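Local structure of LAO/AO transport system kinase (Escherichia coli, 2P67) at residues S70-L73 with E74-M78; I214-H217 with M218-A222; A294-D297 with F298-Y302. The protein belongs to the MeaB-like branch of the P-loop nucleotide-binding proteins, built round a parallel beta sheet flanked by helices. One frame throughout, in Å; residues are numbered along the deposited sequence.

Contact 1: residues S70-L73 with E74-M78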
# COMPACT_ATOMS: atom_id res chain seq x y z
N SER A 70 15.00 6.46 -23.38
CA SER A 70 15.46 5.83 -24.63
C SER A 70 16.99 5.87 -24.77
O SER A 70 17.60 4.85 -25.09
CB SER A 70 14.82 6.50 -25.85
OG SER A 70 13.43 6.20 -25.94
N THR A 71 17.59 7.03 -24.55
CA THR A 71 19.05 7.17 -24.69
C THR A 71 19.78 6.37 -23.62
O THR A 71 20.81 5.74 -23.90
CB THR A 71 19.53 8.65 -24.70
OG1 THR A 71 19.27 9.27 -23.43
CG2 THR A 71 18.82 9.41 -25.79
N PHE A 72 19.24 6.40 -22.40
CA PHE A 72 19.81 5.62 -21.31
C PHE A 72 19.78 4.12 -21.63
O PHE A 72 20.79 3.45 -21.49
CB PHE A 72 19.11 5.89 -19.97
CG PHE A 72 19.51 4.93 -18.89
CD1 PHE A 72 20.71 5.10 -18.22
CD2 PHE A 72 18.70 3.84 -18.57
CE1 PHE A 72 21.11 4.20 -17.24
CE2 PHE A 72 19.09 2.93 -17.59
CZ PHE A 72 20.31 3.11 -16.92
N LEU A 73 18.62 3.61 -22.02
CA LEU A 73 18.49 2.19 -22.35
C LEU A 73 19.44 1.74 -23.45
O LEU A 73 20.01 0.65 -23.38
CB LEU A 73 17.05 1.85 -22.73
CG LEU A 73 16.08 1.79 -21.55
CD1 LEU A 73 14.66 1.67 -22.08
CD2 LEU A 73 16.43 0.63 -20.59
N GLU A 74 19.59 2.57 -24.47
CA GLU A 74 20.53 2.28 -25.55
C GLU A 74 21.96 2.20 -25.03
O GLU A 74 22.66 1.22 -25.27
CB GLU A 74 20.41 3.33 -26.66
CG GLU A 74 21.36 3.03 -27.84
CD GLU A 74 21.51 4.21 -28.79
OE1 GLU A 74 21.55 5.36 -28.33
OE2 GLU A 74 21.60 3.97 -30.02
N ALA A 75 22.39 3.23 -24.30
CA ALA A 75 23.73 3.24 -23.72
C ALA A 75 23.95 2.07 -22.76
O ALA A 75 24.97 1.40 -22.82
CB ALA A 75 24.02 4.59 -23.05
N PHE A 76 22.98 1.83 -21.87
CA PHE A 76 23.10 0.76 -20.88
C PHE A 76 23.14 -0.60 -21.57
O PHE A 76 23.98 -1.44 -21.25
CB PHE A 76 21.93 0.85 -19.87
CG PHE A 76 21.97 -0.18 -18.77
CD1 PHE A 76 22.97 -0.15 -17.79
CD2 PHE A 76 20.99 -1.17 -18.70
CE1 PHE A 76 22.99 -1.11 -16.75
CE2 PHE A 76 21.01 -2.14 -17.67
CZ PHE A 76 22.01 -2.11 -16.71
N GLY A 77 22.22 -0.79 -22.52
CA GLY A 77 22.13 -2.05 -23.29
C GLY A 77 23.44 -2.35 -24.01
O GLY A 77 23.96 -3.47 -23.94
N MET A 78 23.97 -1.33 -24.69
CA MET A 78 25.24 -1.47 -25.42
C MET A 78 26.41 -1.78 -24.49
O MET A 78 27.28 -2.57 -24.83
CB MET A 78 25.52 -0.25 -26.32
CG MET A 78 24.62 -0.20 -27.58
SD MET A 78 24.55 -1.74 -28.56
CE MET A 78 26.26 -1.96 -29.03
O HOH W 1 22.41 6.38 -25.98
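Phe72 and Phe76 sit one turn apart on helix 69-82, where four successive backbone bonds, from the amides of Glu74, Ala75, Phe76 and Gly77 back to the carbonyls of Ser70, Thr71, Phe72 and Leu73, keep the geometry regularly alpha-helical; Phe76 N to Phe72 O is 2.8 Å. Both phenylalanines hold CG anti to the backbone N (chi1 170° and -178°), so that both rings leave the helix on one flank, pointing alike. The rings are nearly parallel (10°) but displaced along their planes, centroids 5.6 Å apart, leaving little face-to-face overlap. One face of the Phe72 ring is instead met by CB of Phe76, 4.2 Å from its centroid, a CH-pi contact. Flat apolar rings suit this buried side, since Ile248, Ile251 and Ile255 of helix 248-264 and Leu59 and Ile153 of the sheet pack against them. Leu73 also turns to the sheet, meeting Val61 and Ile153. On the more polar side, a water donates to Thr71 O and to Glu74 OE1, at 2.7 Å from each, while OE2 of Glu74 accepts the amide of Asp112. Thr71 OG1 bonds back to Gly68 O, as a threonine can in the first turn of a helix. Ser70 belongs to a probable Walker A sequence, and the strand 57-63, loop and helix 69-82 have the arrangement of a P-loop NTPase core.

Contact 2: residues I214-H217 with M218-A222; sequences IARH and MYESA
Arg216 and Glu220, four residues apart on helix 209-225, form the charged part of this contact. Arg216 NH2 donates to Glu220 OE1 at 2.9 Å, with the oxygen lying in the guanidinium plane at its edge. The carboxylate is turned 76° from that plane, and its OE1 is met from above rather than within its own plane. NH1 and OE2 are modelled too close together, so the detail of that second approach is doubtful. An arginine is long enough to serve two partners here: its NE also binds the carbonyl of Val237. Among the backbone bonds, Ser221 N reaches His217 O at 2.8 Å, and Ser221 OG lies 3.0 Å from that same His217 O, a distance a serine attains by folding its short side chain back beside its own N (chi1 -63°). The Tyr219 ring turns its edge to a backbone carbonyl, CD2 lying 3.2 Å from Ala215 O. Apolar packing reaches further: Met218, Ser221 and Ala222 pack on Ile225 of the second subunit. A large aromatic suits position 219, buried against Leu192 and Met193 of helix 190-195 and Ile199 and Ile201 of strand 198-201. Helix 209-225 is the crossover of the beta-alpha-beta unit between strands 198-201 and 236-239.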
# COMPACT_ATOMS: atom_id res chain seq x y z
N ILE A 214 21.33 19.02 -7.44
CA ILE A 214 20.29 19.32 -6.47
C ILE A 214 19.22 18.21 -6.48
O ILE A 214 18.78 17.74 -5.42
CB ILE A 214 19.67 20.74 -6.71
CG1 ILE A 214 20.71 21.82 -6.34
CG2 ILE A 214 18.36 20.95 -5.88
CD1 ILE A 214 20.35 23.23 -6.87
N ALA A 215 18.83 17.77 -7.67
CA ALA A 215 17.86 16.68 -7.77
C ALA A 215 18.43 15.38 -7.16
O ALA A 215 17.78 14.69 -6.37
CB ALA A 215 17.46 16.46 -9.25
N ARG A 216 19.67 15.07 -7.50
CA ARG A 216 20.33 13.88 -6.98
C ARG A 216 20.36 13.95 -5.44
O ARG A 216 20.04 12.97 -4.75
CB ARG A 216 21.74 13.81 -7.54
CG ARG A 216 22.38 12.50 -7.22
CD ARG A 216 23.85 12.60 -6.98
NE ARG A 216 24.17 11.46 -6.15
CZ ARG A 216 24.21 11.48 -4.83
NH1 ARG A 216 24.47 10.36 -4.19
NH2 ARG A 216 24.04 12.62 -4.16
N HIS A 217 20.72 15.11 -4.90
CA HIS A 217 20.76 15.30 -3.44
C HIS A 217 19.40 15.06 -2.76
O HIS A 217 19.33 14.43 -1.70
CB HIS A 217 21.26 16.71 -3.12
CG HIS A 217 21.52 16.94 -1.67
ND1 HIS A 217 22.72 16.58 -1.07
CD2 HIS A 217 20.75 17.45 -0.69
CE1 HIS A 217 22.67 16.89 0.21
NE2 HIS A 217 21.48 17.41 0.47
N MET A 218 18.34 15.55 -3.39
CA MET A 218 16.98 15.47 -2.84
C MET A 218 16.54 14.01 -2.70
O MET A 218 16.10 13.58 -1.62
CB MET A 218 16.00 16.28 -3.73
CG MET A 218 14.55 16.20 -3.24
SD MET A 218 13.40 17.00 -4.38
CE MET A 218 13.54 16.02 -5.85
N TYR A 219 16.67 13.23 -3.78
CA TYR A 219 16.33 11.79 -3.73
C TYR A 219 17.16 11.07 -2.69
O TYR A 219 16.65 10.22 -1.94
CB TYR A 219 16.50 11.13 -5.11
CG TYR A 219 15.36 11.50 -6.01
CD1 TYR A 219 14.13 10.84 -5.90
CD2 TYR A 219 15.48 12.53 -6.94
CE1 TYR A 219 13.05 11.19 -6.71
CE2 TYR A 219 14.39 12.89 -7.75
CZ TYR A 219 13.18 12.21 -7.60
OH TYR A 219 12.09 12.51 -8.38
N GLU A 220 18.44 11.42 -2.62
CA GLU A 220 19.32 10.79 -1.66
C GLU A 220 18.91 11.11 -0.22
O GLU A 220 18.96 10.23 0.64
CB GLU A 220 20.78 11.19 -1.93
CG GLU A 220 21.80 10.35 -1.19
CD GLU A 220 23.21 10.71 -1.61
OE1 GLU A 220 23.61 11.88 -1.39
OE2 GLU A 220 23.92 9.82 -2.13
N SER A 221 18.49 12.35 0.05
CA SER A 221 18.04 12.69 1.38
C SER A 221 16.89 11.77 1.78
O SER A 221 16.93 11.17 2.86
CB SER A 221 17.58 14.16 1.47
OG SER A 221 18.66 15.06 1.19
N ALA A 222 15.90 11.64 0.90
CA ALA A 222 14.74 10.79 1.18
C ALA A 222 15.19 9.33 1.41
O ALA A 222 14.77 8.68 2.37
CB ALA A 222 13.74 10.86 0.02

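Contact 3: residues A294-D297 with F298-Y302; sequences ANED and FDRYY
Glu296 and Arg300 come together through an extended glutamate and an arginine that leaves its backbone with CG anti to N (chi1 175°) and then bends at chi3 (-64°), bringing the two side chains alongside one another. Arg300 NH2 donates to Glu296 OE2 at 3.2 Å, a salt bridge that uses the anti lone pair of the oxygen and lies in the guanidinium plane, though the carboxylate itself is turned 76° away. The other amino group, NH1, reaches Asp297 through a water: it donates to the water at 2.7 Å, and the water donates to Asp297 OD1, also at 2.7 Å. A second water joins Glu296 O to Asp299 OD2, whose stronger partner is Arg303. Asn295 occupies the N-cap position, and its carbonyl O accepts Asp299 N at 2.9 Å as helix 296-310 begins. Phe298 meets Phe293 edge-to-face and packs on Ile327 and on Thr284 of the second subunit, a buried place that suits a phenylalanine. Acidic Glu296, Asp297 and Asp299 in the first turn suit the positive end of the helix dipole, which would probably help to stabilise their negative charge; Arg300 probably offsets part of the charge of Glu296 and Asp297, by one direct bond and one bridging water, and Arg303 that of Asp299.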
# COMPACT_ATOMS: atom_id res chain seq x y z
N ALA A 294 -18.70 -7.43 -10.80
CA ALA A 294 -19.17 -7.31 -12.18
C ALA A 294 -20.65 -7.70 -12.29
O ALA A 294 -21.40 -7.09 -13.06
CB ALA A 294 -18.33 -8.17 -13.13
N ASN A 295 -21.05 -8.70 -11.51
CA ASN A 295 -22.44 -9.14 -11.46
C ASN A 295 -23.40 -7.95 -11.37
O ASN A 295 -23.27 -7.09 -10.49
CB ASN A 295 -22.65 -10.10 -10.29
CG ASN A 295 -23.98 -10.81 -10.36
OD1 ASN A 295 -24.16 -11.75 -11.14
ND2 ASN A 295 -24.93 -10.37 -9.54
N GLU A 296 -24.36 -7.89 -12.30
CA GLU A 296 -25.25 -6.74 -12.42
C GLU A 296 -26.16 -6.60 -11.20
O GLU A 296 -26.42 -5.49 -10.74
CB GLU A 296 -26.08 -6.86 -13.70
CG GLU A 296 -26.38 -5.54 -14.38
CD GLU A 296 -27.63 -5.61 -15.24
OE1 GLU A 296 -27.73 -6.52 -16.09
OE2 GLU A 296 -28.52 -4.74 -15.07
N ASP A 297 -26.63 -7.73 -10.68
CA ASP A 297 -27.49 -7.75 -9.51
C ASP A 297 -26.74 -7.33 -8.25
O ASP A 297 -27.27 -6.56 -7.43
CB ASP A 297 -28.11 -9.13 -9.31
CG ASP A 297 -29.22 -9.42 -10.31
OD1 ASP A 297 -29.80 -8.46 -10.87
OD2 ASP A 297 -29.51 -10.61 -10.52
N PHE A 298 -25.52 -7.85 -8.09
CA PHE A 298 -24.74 -7.52 -6.90
C PHE A 298 -24.27 -6.07 -6.92
O PHE A 298 -24.26 -5.42 -5.89
CB PHE A 298 -23.53 -8.45 -6.71
CG PHE A 298 -22.73 -8.10 -5.50
CD1 PHE A 298 -23.16 -8.48 -4.23
CD2 PHE A 298 -21.58 -7.33 -5.61
CE1 PHE A 298 -22.43 -8.12 -3.08
CE2 PHE A 298 -20.85 -6.97 -4.48
CZ PHE A 298 -21.27 -7.36 -3.22
N ASP A 299 -23.84 -5.59 -8.09
CA ASP A 299 -23.40 -4.21 -8.25
C ASP A 299 -24.52 -3.25 -7.84
O ASP A 299 -24.26 -2.25 -7.17
CB ASP A 299 -22.97 -3.95 -9.70
CG ASP A 299 -22.71 -2.48 -9.98
OD1 ASP A 299 -21.76 -1.92 -9.41
OD2 ASP A 299 -23.49 -1.87 -10.75
N ARG A 300 -25.74 -3.57 -8.25
CA ARG A 300 -26.92 -2.77 -7.93
C ARG A 300 -27.18 -2.73 -6.42
O ARG A 300 -27.29 -1.66 -5.84
CB ARG A 300 -28.14 -3.31 -8.70
CG ARG A 300 -29.48 -2.63 -8.37
CD ARG A 300 -30.55 -2.97 -9.41
NE ARG A 300 -30.21 -2.44 -10.73
CZ ARG A 300 -29.95 -3.18 -11.81
NH1 ARG A 300 -29.99 -4.51 -11.75
NH2 ARG A 300 -29.65 -2.59 -12.96
N TYR A 301 -27.24 -3.91 -5.81
CA TYR A 301 -27.46 -4.05 -4.38
C TYR A 301 -26.34 -3.41 -3.55
O TYR A 301 -26.59 -2.78 -2.52
CB TYR A 301 -27.58 -5.53 -4.02
CG TYR A 301 -28.11 -5.76 -2.63
CD1 TYR A 301 -29.48 -5.67 -2.37
CD2 TYR A 301 -27.25 -6.06 -1.56
CE1 TYR A 301 -29.98 -5.88 -1.10
CE2 TYR A 301 -27.75 -6.27 -0.28
CZ TYR A 301 -29.12 -6.18 -0.06
OH TYR A 301 -29.64 -6.38 1.19
N TYR A 302 -25.10 -3.58 -4.03
CA TYR A 302 -23.94 -2.94 -3.39
C TYR A 302 -24.06 -1.41 -3.40
O TYR A 302 -23.83 -0.76 -2.37
CB TYR A 302 -22.63 -3.40 -4.06
CG TYR A 302 -21.41 -2.80 -3.43
CD1 TYR A 302 -20.92 -3.29 -2.22
CD2 TYR A 302 -20.73 -1.75 -4.04
CE1 TYR A 302 -19.79 -2.73 -1.60
CE2 TYR A 302 -19.60 -1.19 -3.44
CZ TYR A 302 -19.15 -1.68 -2.21
OH TYR A 302 -18.03 -1.12 -1.64
O HOH W 2 -25.84 -3.16 -11.81
O HOH W 3 -30.89 -6.19 -9.78

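In the fold
All three are local contacts along helices, contact 3 at a helix start, but they differ in how deep they lie. Contact 1 is buried, its helix resting on the central parallel sheet, and its side-chain packing is mainly aromatic and aliphatic. Contact 2 is partly buried: its helix flanks the same sheet at its edge strand 236-239, and a salt bridge accompanies the hydrophobic face. Contact 3 is a surface contact at the C-terminal arm, where charged groups and waters dominate. Contacts 1 and 2 have centres about 23 Å apart, whereas the centre of contact 3 lies about 49 Å from that of contact 1 and about 48 Å from that of contact 2. Contacts 2 and 3 each also touch the second subunit; contact 1 does not.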